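PDB 5DOZ: JamJ, which binds NADPH and, as a polyketide synthase enoyl reductase domain, probably uses it to form a cyclopropane ring from an enoyl-acyl carrier protein substrate. Local coordinates for residues G67-S70 with V71-T75. Numbering follows the deposited sequence.
Sequences GITS and VDHLT
Ser70 and His73 are joined by two bonds, one between backbones and one to the ring. His73 N donates to Ser70 O at 3.2 Å, reaching it from above the carbonyl plane, and Ser70 N returns a weak bond to His73 ND1 at 3.3 Å, consistent with ND1 acting as an acceptor. With chi1 -53°, CG of His73 stays beside its own backbone N, which swings the imidazole back over the residues before it and brings ND1 to that amide. Ser70 OG lies over one ring face, 2.9 Å above the plane and offset toward the rim, while Thr69 OG1 meets the ring edge, 3.2 Å from His73 CE1.

Serine suits the start of the turn because its short side chain lets OG take a weak bond from Asp72 N at 3.2 Å, an ST turn. Farther back, Ile68 CD1 rests on Leu74 CD1 at 3.9 Å, and both branched apolar chains also touch Asn62 of helix 59-64. Lys12 from strand 9-13 ties down the exit by bonding the carbonyls of Asp72 and Leu74. Leu74 N bonds Val71 O at 3.1 Å, so two overlapping type I turns make a short 3-10 segment at the surface of the GroES-like domain, in the loop joining helix 59-64 to strand 79-87.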
ATOM      1  N   GLY A  67      19.083   7.996  -4.519  1.00 46.08           N
ATOM      2  CA  GLY A  67      20.302   8.177  -5.308  1.00 45.37           C
ATOM      3  C   GLY A  67      20.338   7.430  -6.625  1.00 45.00           C
ATOM      4  O   GLY A  67      21.411   7.229  -7.192  1.00 45.15           O
ATOM      5  N   ILE A  68      19.167   7.028  -7.117  1.00 44.58           N
ATOM      6  CA  ILE A  68      19.068   6.245  -8.350  1.00 45.26           C
ATOM      7  C   ILE A  68      19.337   7.115  -9.578  1.00 47.69           C
ATOM      8  O   ILE A  68      18.488   7.917  -9.987  1.00 48.08           O
ATOM      9  CB  ILE A  68      17.697   5.534  -8.477  1.00 44.11           C
ATOM     10  CG1 ILE A  68      17.352   4.795  -7.175  1.00 43.04           C
ATOM     11  CG2 ILE A  68      17.705   4.577  -9.664  1.00 43.62           C
ATOM     12  CD1 ILE A  68      15.989   4.137  -7.156  1.00 42.36           C
ATOM     13  N   THR A  69      20.529   6.954 -10.152  1.00 49.50           N
ATOM     14  CA  THR A  69      20.942   7.727 -11.329  1.00 51.39           C
ATOM     15  C   THR A  69      20.697   6.958 -12.624  1.00 51.28           C
ATOM     16  O   THR A  69      20.352   7.548 -13.651  1.00 51.86           O
ATOM     17  CB  THR A  69      22.430   8.132 -11.266  1.00 53.01           C
ATOM     18  OG1 THR A  69      23.248   6.960 -11.150  1.00 53.23           O
ATOM     19  CG2 THR A  69      22.692   9.061 -10.080  1.00 53.79           C
ATOM     20  N   SER A  70      20.882   5.643 -12.567  1.00 49.87           N
ATOM     21  CA  SER A  70      20.702   4.791 -13.732  1.00 49.09           C
ATOM     22  C   SER A  70      19.768   3.632 -13.414  1.00 47.52           C
ATOM     23  O   SER A  70      19.470   3.361 -12.250  1.00 46.22           O
ATOM     24  CB  SER A  70      22.052   4.252 -14.214  1.00 49.33           C
ATOM     25  OG  SER A  70      22.478   3.153 -13.428  1.00 47.30           O
ATOM     26  N   VAL A  71      19.328   2.951 -14.469  1.00 47.50           N
ATOM     27  CA  VAL A  71      18.480   1.766 -14.368  1.00 46.14           C
ATOM     28  C   VAL A  71      19.186   0.626 -13.618  1.00 45.45           C
ATOM     29  O   VAL A  71      18.537  -0.187 -12.953  1.00 44.26           O
ATOM     30  CB  VAL A  71      18.005   1.312 -15.773  1.00 46.46           C
ATOM     31  CG1 VAL A  71      19.144   0.708 -16.591  1.00 47.75           C
ATOM     32  CG2 VAL A  71      16.833   0.354 -15.670  1.00 45.66           C
ATOM     33  N   ASP A  72      20.515   0.599 -13.715  1.00 45.21           N
ATOM     34  CA  ASP A  72      21.353  -0.412 -13.072  1.00 44.73           C
ATOM     35  C   ASP A  72      21.305  -0.341 -11.550  1.00 43.42           C
ATOM     36  O   ASP A  72      21.678  -1.297 -10.867  1.00 44.45           O
ATOM     37  CB  ASP A  72      22.807  -0.263 -13.540  1.00 47.10           C
ATOM     38  CG  ASP A  72      22.944  -0.296 -15.051  1.00 48.35           C
ATOM     39  OD1 ASP A  72      22.128  -0.972 -15.716  1.00 48.93           O
ATOM     40  OD2 ASP A  72      23.872   0.353 -15.576  1.00 49.88           O
ATOM     41  N   HIS A  73      20.856   0.796 -11.023  1.00 41.80           N
ATOM     42  CA  HIS A  73      20.767   1.000  -9.577  1.00 39.86           C
ATOM     43  C   HIS A  73      19.357   0.740  -9.033  1.00 37.04           C
ATOM     44  O   HIS A  73      19.127   0.805  -7.822  1.00 36.51           O
ATOM     45  CB  HIS A  73      21.238   2.412  -9.209  1.00 41.11           C
ATOM     46  CG  HIS A  73      22.592   2.756  -9.752  1.00 43.21           C
ATOM     47  ND1 HIS A  73      22.829   3.890 -10.498  1.00 44.70           N
ATOM     48  CD2 HIS A  73      23.777   2.103  -9.674  1.00 43.74           C
ATOM     49  CE1 HIS A  73      24.104   3.928 -10.843  1.00 45.86           C
ATOM     50  NE2 HIS A  73      24.699   2.854 -10.359  1.00 45.42           N
ATOM     51  N   LEU A  74      18.421   0.441  -9.930  1.00 35.99           N
ATOM     52  CA  LEU A  74      17.032   0.210  -9.538  1.00 33.85           C
ATOM     53  C   LEU A  74      16.827  -1.201  -8.984  1.00 32.51           C
ATOM     54  O   LEU A  74      17.232  -2.196  -9.594  1.00 32.61           O
ATOM     55  CB  LEU A  74      16.074   0.494 -10.707  1.00 33.52           C
ATOM     56  CG  LEU A  74      14.558   0.546 -10.451  1.00 33.35           C
ATOM     57  CD1 LEU A  74      14.162   1.655  -9.482  1.00 32.71           C
ATOM     58  CD2 LEU A  74      13.803   0.697 -11.763  1.00 33.15           C
ATOM     59  N   THR A  75      16.223  -1.266  -7.805  1.00 30.69           N
ATOM     60  CA  THR A  75      15.780  -2.529  -7.224  1.00 29.40           C
ATOM     61  C   THR A  75      14.265  -2.459  -7.051  1.00 27.99           C
ATOM     62  O   THR A  75      13.657  -1.401  -7.240  1.00 28.09           O
ATOM     63  CB  THR A  75      16.469  -2.824  -5.871  1.00 29.65           C
ATOM     64  OG1 THR A  75      16.260  -1.728  -4.971  1.00 29.36           O
ATOM     65  CG2 THR A  75      17.977  -3.065  -6.055  1.00 29.46           C
TER